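Local atomic coordinates of 1-Cys peroxiredoxin (Vibrio vulnificus MO6-24/O, PDB entry 5K1G), a protein that probably reduces hydrogen peroxide and other peroxides as a one-cysteine peroxiredoxin of the thioredoxin fold, and is implicated in scavenging nitric oxide. Residues Phe38-Ala43 against Ser122-Met127. Numbering follows the deposited sequence.
Sequences FAVPGA and SQRYAM
Ser122 faces Val40 and Pro41 across two strands, 34-40 and 120-130, that run antiparallel in the central sheet of a thioredoxin-fold peroxiredoxin. At Ser122 a water links the two backbones in place of a direct bond: Ser122 N donates to it at 2.9 Å, and it donates to Val40 O at 2.8 Å and, weakly, to Pro41 O. Ser122 O is buried without a hydrogen-bond partner in the model; the CA-H of Pro41 approaches it instead. The serine hydroxyl reaches forward to the next residue, OG donating to Gln123 O at 2.8 Å, while the same OG touches the methyl of Ala39. Arg124 extends from its backbone and bends at chi3 (-50°), which brings its guanidinium across the Pro41 ring. Pro41 CD sits over one guanidinium face, near its rim, 3.3 Å from Arg124 NH2. Arg124 NH1 makes a salt bridge with Asp48 and a hydrogen bond with His52, both on helix 46-58. Pro41 begins the Pro-Xaa-Xaa-Xaa-Thr-Xaa-Xaa-Cys signature of peroxiredoxins, with Asp48 where the family has its cysteine, consistent with this end of the contact belonging to the active-site pocket. Ala39 N donates to Tyr125 O at 2.8 Å, whereas the return bond from Tyr125 N to Ala39 O is weak. With CG of Tyr125 tucked between backbone N and carbonyl carbon (chi1 64°), Ala39 CB sits over one face of the ring, offset toward its rim, in a CH-pi contact 3.5 Å from the centroid; Phe104 and Leu108 of helix 103-108 also pack on Tyr125. On the other sheet face, the one covered by helix 46-58, Ala126 and Phe38 form a non-hydrogen-bonded pair. The Phe38 ring leads away to stack on Tyr56, and it is CB of Phe38 that meets Ala126 CB, at 4.1 Å.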
ATOM      1  N   PHE A  38       4.526  16.391  -6.088  1.00  6.27           N
ATOM      2  CA  PHE A  38       3.195  15.975  -6.505  1.00  7.54           C
ATOM      3  C   PHE A  38       2.791  14.737  -5.721  1.00 10.99           C
ATOM      4  O   PHE A  38       3.629  13.886  -5.405  1.00  7.40           O
ATOM      5  CB  PHE A  38       3.110  15.719  -8.025  1.00  8.28           C
ATOM      6  CG  PHE A  38       3.900  14.527  -8.511  1.00  7.99           C
ATOM      7  CD1 PHE A  38       5.256  14.636  -8.777  1.00 12.49           C
ATOM      8  CD2 PHE A  38       3.273  13.312  -8.749  1.00  8.71           C
ATOM      9  CE1 PHE A  38       5.978  13.547  -9.241  1.00  9.18           C
ATOM     10  CE2 PHE A  38       3.991  12.219  -9.210  1.00  8.15           C
ATOM     11  CZ  PHE A  38       5.344  12.340  -9.458  1.00  8.07           C
ATOM     12  N   ALA A  39       1.510  14.661  -5.381  1.00  5.59           N
ATOM     13  CA  ALA A  39       0.988  13.584  -4.557  1.00 10.58           C
ATOM     14  C   ALA A  39       0.005  12.743  -5.354  1.00  7.64           C
ATOM     15  O   ALA A  39      -0.777  13.269  -6.150  1.00  7.05           O
ATOM     16  CB  ALA A  39       0.305  14.130  -3.307  1.00  6.13           C
ATOM     17  N   VAL A  40       0.043  11.436  -5.122  1.00  7.71           N
ATOM     18  CA  VAL A  40      -0.842  10.497  -5.805  1.00  9.44           C
ATOM     19  C   VAL A  40      -1.679   9.751  -4.769  1.00 11.28           C
ATOM     20  O   VAL A  40      -1.252   9.615  -3.612  1.00  6.85           O
ATOM     21  CB  VAL A  40      -0.038   9.528  -6.683  1.00 12.31           C
ATOM     22  CG1 VAL A  40       0.662  10.294  -7.802  1.00 11.57           C
ATOM     23  CG2 VAL A  40       0.970   8.768  -5.838  1.00  9.83           C
ATOM     24  N   PRO A  41      -2.878   9.279  -5.123  1.00 12.14           N
ATOM     25  CA  PRO A  41      -3.667   8.506  -4.150  1.00  9.32           C
ATOM     26  C   PRO A  41      -3.073   7.145  -3.832  1.00  9.70           C
ATOM     27  O   PRO A  41      -3.315   6.620  -2.739  1.00  7.01           O
ATOM     28  CB  PRO A  41      -5.039   8.377  -4.831  1.00 11.26           C
ATOM     29  CG  PRO A  41      -5.079   9.493  -5.834  1.00 17.56           C
ATOM     30  CD  PRO A  41      -3.666   9.636  -6.314  1.00 13.71           C
ATOM     31  N   GLY A  42      -2.304   6.554  -4.741  1.00  5.65           N
ATOM     32  CA  GLY A  42      -1.749   5.247  -4.457  1.00 12.81           C
ATOM     33  C   GLY A  42      -0.753   4.731  -5.471  1.00 12.70           C
ATOM     34  O   GLY A  42      -0.990   4.791  -6.681  1.00 14.05           O
ATOM     35  N   ALA A  43       0.369   4.213  -4.981  1.00 12.10           N
ATOM     36  CA  ALA A  43       1.313   3.523  -5.846  1.00 10.44           C
ATOM     37  C   ALA A  43       0.622   2.366  -6.558  1.00  8.33           C
ATOM     38  O   ALA A  43      -0.264   1.716  -5.998  1.00 11.88           O
ATOM     39  CB  ALA A  43       2.499   3.010  -5.024  1.00  7.46           C
ATOM     40  N   SER A 122      -4.027  10.243   0.025  1.00  7.85           N
ATOM     41  CA  SER A 122      -3.842  11.648  -0.291  1.00  8.49           C
ATOM     42  C   SER A 122      -4.723  12.040  -1.468  1.00  5.09           C
ATOM     43  O   SER A 122      -4.918  11.255  -2.402  1.00  5.44           O
ATOM     44  CB  SER A 122      -2.378  11.945  -0.620  1.00  9.14           C
ATOM     45  OG  SER A 122      -2.208  13.317  -0.929  1.00  8.08           O
ATOM     46  N   GLN A 123      -5.266  13.251  -1.414  1.00  6.44           N
ATOM     47  CA  GLN A 123      -5.791  13.845  -2.632  1.00  9.88           C
ATOM     48  C   GLN A 123      -4.652  14.041  -3.625  1.00 14.62           C
ATOM     49  O   GLN A 123      -3.476  14.136  -3.254  1.00  8.23           O
ATOM     50  CB  GLN A 123      -6.465  15.187  -2.351  1.00 10.69           C
ATOM     51  CG  GLN A 123      -7.632  15.131  -1.390  1.00 11.78           C
ATOM     52  CD  GLN A 123      -8.194  16.508  -1.111  1.00 16.40           C
ATOM     53  OE1 GLN A 123      -8.349  17.321  -2.024  1.00 18.44           O
ATOM     54  NE2 GLN A 123      -8.490  16.783   0.152  1.00 14.03           N
ATOM     55  N   ARG A 124      -5.007  14.090  -4.903  1.00  9.70           N
ATOM     56  CA  ARG A 124      -4.022  14.358  -5.938  1.00  7.22           C
ATOM     57  C   ARG A 124      -3.750  15.856  -5.998  1.00  7.66           C
ATOM     58  O   ARG A 124      -4.678  16.656  -6.147  1.00  9.76           O
ATOM     59  CB  ARG A 124      -4.520  13.844  -7.287  1.00 12.33           C
ATOM     60  CG  ARG A 124      -3.477  13.872  -8.385  1.00 17.39           C
ATOM     61  CD  ARG A 124      -4.054  13.377  -9.699  1.00 15.12           C
ATOM     62  NE  ARG A 124      -4.754  12.106  -9.542  1.00 14.49           N
ATOM     63  CZ  ARG A 124      -4.157  10.920  -9.527  1.00 13.68           C
ATOM     64  NH1 ARG A 124      -2.839  10.835  -9.657  1.00  9.68           N
ATOM     65  NH2 ARG A 124      -4.876   9.813  -9.380  1.00 13.79           N
ATOM     66  N   TYR A 125      -2.482  16.239  -5.859  1.00  5.53           N
ATOM     67  CA  TYR A 125      -2.107  17.643  -5.934  1.00  5.92           C
ATOM     68  C   TYR A 125      -0.664  17.761  -6.407  1.00  6.56           C
ATOM     69  O   TYR A 125       0.061  16.770  -6.526  1.00  6.65           O
ATOM     70  CB  TYR A 125      -2.296  18.364  -4.587  1.00  9.96           C
ATOM     71  CG  TYR A 125      -1.412  17.868  -3.455  1.00  8.44           C
ATOM     72  CD1 TYR A 125      -0.097  18.306  -3.327  1.00  8.86           C
ATOM     73  CD2 TYR A 125      -1.900  16.982  -2.501  1.00  7.03           C
ATOM     74  CE1 TYR A 125       0.712  17.862  -2.300  1.00  7.14           C
ATOM     75  CE2 TYR A 125      -1.098  16.537  -1.461  1.00  6.55           C
ATOM     76  CZ  TYR A 125       0.206  16.978  -1.369  1.00 10.73           C
ATOM     77  OH  TYR A 125       1.013  16.538  -0.344  1.00 10.41           O
ATOM     78  N   ALA A 126      -0.263  18.998  -6.684  1.00  5.14           N
ATOM     79  CA  ALA A 126       1.110  19.325  -7.033  1.00  7.65           C
ATOM     80  C   ALA A 126       1.443  20.691  -6.458  1.00  9.25           C
ATOM     81  O   ALA A 126       0.621  21.612  -6.516  1.00 10.61           O
ATOM     82  CB  ALA A 126       1.325  19.322  -8.554  1.00  7.15           C
ATOM     83  N   MET A 127       2.638  20.816  -5.886  1.00  6.36           N
ATOM     84  CA  MET A 127       3.090  22.081  -5.327  1.00  7.08           C
ATOM     85  C   MET A 127       4.433  22.473  -5.917  1.00  8.58           C
ATOM     86  O   MET A 127       5.214  21.627  -6.360  1.00  7.35           O
ATOM     87  CB  MET A 127       3.255  22.049  -3.800  1.00 14.87           C
ATOM     88  CG  MET A 127       2.245  21.262  -3.011  1.00 15.99           C
ATOM     89  SD  MET A 127       2.785  21.236  -1.290  1.00 20.00           S
ATOM     90  CE  MET A 127       1.232  20.938  -0.451  1.00 10.84           C
TER
HETATM   91  O   HOH W   1      -2.007   8.569  -1.153  1.00  4.97           O